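Local atomic coordinates of tyrosine specific protein phosphatase, putative (Trypanosoma brucei, PDB entry 3M4U), a protein that dephosphorylates the nucleolar protein NOPP44/46 and acts as a life-cycle switch of the parasite, probably through protein tyrosine phosphatase activity. Residues Ile84-Pro89 against Ala242-Leu247. Sequence-based numbering, arbitrary orientation.
Sequences IDLDLP and AYAALL
Tyr243 meets the loop with the edge of its ring: Leu88 CD1 lies close to the ring plane, 3.7 Å from CE2, and Leu88 CB sits a little farther from the same atom. With chi1 at 166° the tyrosine ring swings away from its own backbone N and runs past Leu88 until OH reaches the Pro89 ring, 3.8 Å from CB. Phe92, on the next strand, packs edge-to-face with the same tyrosine. One residue on, the methyl of Ala244 points toward the loop and receives two leucine tips, Leu86 CD1 and Leu88 CD1, each 4.1 Å from CB. A turn later comes Leu247, which lies alongside Leu88; its CD1 is modelled unusually close to Leu88 CD2, a doubtful detail. Its other methyl, CD2, reaches Pro89 CD at 3.9 Å. No hydrogen bond crosses; the loop is shaped from within by an Asx turn, Asp87 N donating to Asp85 OD1 (3.1 Å) from above the carboxylate plane. This is apolar loop-on-helix packing of the protein tyrosine phosphatase fold, laying the connection between antiparallel strands 81-84 and 92-95 on helix 234-250, which follows strand 225-228 of the same sheet.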
loop_
_atom_site.group_PDB
_atom_site.type_symbol
_atom_site.label_atom_id
_atom_site.label_comp_id
_atom_site.label_asym_id
_atom_site.label_seq_id
_atom_site.Cartn_x
_atom_site.Cartn_y
_atom_site.Cartn_z
ATOM N N ILE A 84 -5.268 -5.247 -6.607
ATOM C CA ILE A 84 -5.827 -5.971 -5.475
ATOM C C ILE A 84 -7.325 -5.712 -5.380
ATOM O O ILE A 84 -7.773 -4.720 -4.791
ATOM C CB ILE A 84 -5.159 -5.567 -4.145
ATOM C CG1 ILE A 84 -3.629 -5.615 -4.258
ATOM C CG2 ILE A 84 -5.654 -6.455 -3.013
ATOM C CD1 ILE A 84 -3.101 -6.879 -4.834
ATOM N N ASP A 85 -8.098 -6.616 -5.963
ATOM C CA ASP A 85 -9.547 -6.495 -5.984
ATOM C C ASP A 85 -10.119 -7.576 -5.074
ATOM O O ASP A 85 -9.953 -8.763 -5.342
ATOM C CB ASP A 85 -10.046 -6.689 -7.418
ATOM C CG ASP A 85 -11.539 -6.529 -7.548
ATOM O OD1 ASP A 85 -12.191 -6.151 -6.554
ATOM O OD2 ASP A 85 -12.067 -6.768 -8.656
ATOM N N LEU A 86 -10.762 -7.163 -3.984
ATOM C CA LEU A 86 -11.314 -8.102 -3.005
ATOM C C LEU A 86 -12.823 -7.885 -2.894
ATOM O O LEU A 86 -13.424 -8.025 -1.823
ATOM C CB LEU A 86 -10.627 -7.928 -1.645
ATOM C CG LEU A 86 -9.091 -8.008 -1.562
ATOM C CD1 LEU A 86 -8.568 -7.322 -0.298
ATOM C CD2 LEU A 86 -8.564 -9.428 -1.651
ATOM N N ASP A 87 -13.418 -7.539 -4.031
ATOM C CA ASP A 87 -14.832 -7.215 -4.127
ATOM C C ASP A 87 -15.318 -6.291 -3.020
ATOM O O ASP A 87 -16.239 -6.631 -2.277
ATOM C CB ASP A 87 -15.707 -8.471 -4.185
ATOM C CG ASP A 87 -17.133 -8.157 -4.649
ATOM O OD1 ASP A 87 -17.302 -7.233 -5.493
ATOM O OD2 ASP A 87 -18.081 -8.824 -4.170
ATOM N N LEU A 88 -14.714 -5.114 -2.928
ATOM C CA LEU A 88 -15.179 -4.093 -1.995
ATOM C C LEU A 88 -15.543 -2.831 -2.768
ATOM O O LEU A 88 -15.340 -2.767 -3.975
ATOM C CB LEU A 88 -14.090 -3.786 -0.973
ATOM C CG LEU A 88 -13.335 -4.988 -0.407
ATOM C CD1 LEU A 88 -11.863 -4.630 -0.270
ATOM C CD2 LEU A 88 -13.906 -5.466 0.934
ATOM N N PRO A 89 -16.089 -1.820 -2.075
ATOM C CA PRO A 89 -16.345 -0.540 -2.739
ATOM C C PRO A 89 -15.115 -0.071 -3.508
ATOM O O PRO A 89 -15.241 0.471 -4.607
ATOM C CB PRO A 89 -16.632 0.409 -1.567
ATOM C CG PRO A 89 -17.212 -0.465 -0.516
ATOM C CD PRO A 89 -16.570 -1.828 -0.679
ATOM N N ALA A 242 -6.446 -4.334 6.611
ATOM C CA ALA A 242 -7.262 -3.710 7.647
ATOM C C ALA A 242 -8.530 -3.065 7.070
ATOM O O ALA A 242 -9.617 -3.230 7.620
ATOM C CB ALA A 242 -6.440 -2.683 8.438
ATOM N N TYR A 243 -8.400 -2.337 5.965
ATOM C CA TYR A 243 -9.571 -1.754 5.310
ATOM C C TYR A 243 -10.614 -2.815 4.989
ATOM O O TYR A 243 -11.792 -2.634 5.261
ATOM C CB TYR A 243 -9.166 -1.027 4.026
ATOM C CG TYR A 243 -10.323 -0.670 3.106
ATOM C CD1 TYR A 243 -11.024 0.527 3.259
ATOM C CD2 TYR A 243 -10.708 -1.526 2.080
ATOM C CE1 TYR A 243 -12.080 0.859 2.416
ATOM C CE2 TYR A 243 -11.757 -1.206 1.240
ATOM C CZ TYR A 243 -12.441 -0.014 1.408
ATOM O OH TYR A 243 -13.488 0.302 0.564
ATOM N N ALA A 244 -10.166 -3.920 4.396
ATOM C CA ALA A 244 -11.048 -5.015 4.016
ATOM C C ALA A 244 -11.800 -5.629 5.199
ATOM O O ALA A 244 -13.021 -5.833 5.147
ATOM C CB ALA A 244 -10.269 -6.105 3.257
ATOM N N ALA A 245 -11.074 -5.924 6.265
ATOM C CA ALA A 245 -11.709 -6.543 7.420
ATOM C C ALA A 245 -12.729 -5.613 8.075
ATOM O O ALA A 245 -13.783 -6.062 8.499
ATOM C CB ALA A 245 -10.676 -7.015 8.412
ATOM N N LEU A 246 -12.428 -4.320 8.143
ATOM C CA LEU A 246 -13.390 -3.361 8.687
ATOM C C LEU A 246 -14.657 -3.381 7.855
ATOM O O LEU A 246 -15.772 -3.335 8.379
ATOM C CB LEU A 246 -12.831 -1.943 8.659
ATOM C CG LEU A 246 -11.805 -1.592 9.726
ATOM C CD1 LEU A 246 -11.704 -0.069 9.852
ATOM C CD2 LEU A 246 -12.219 -2.212 11.042
ATOM N N LEU A 247 -14.467 -3.438 6.545
ATOM C CA LEU A 247 -15.571 -3.465 5.615
ATOM C C LEU A 247 -16.470 -4.665 5.932
ATOM O O LEU A 247 -17.677 -4.507 6.082
ATOM C CB LEU A 247 -15.014 -3.516 4.191
ATOM C CG LEU A 247 -15.927 -3.389 2.977
ATOM C CD1 LEU A 247 -16.616 -4.722 2.714
ATOM C CD2 LEU A 247 -16.931 -2.253 3.148
#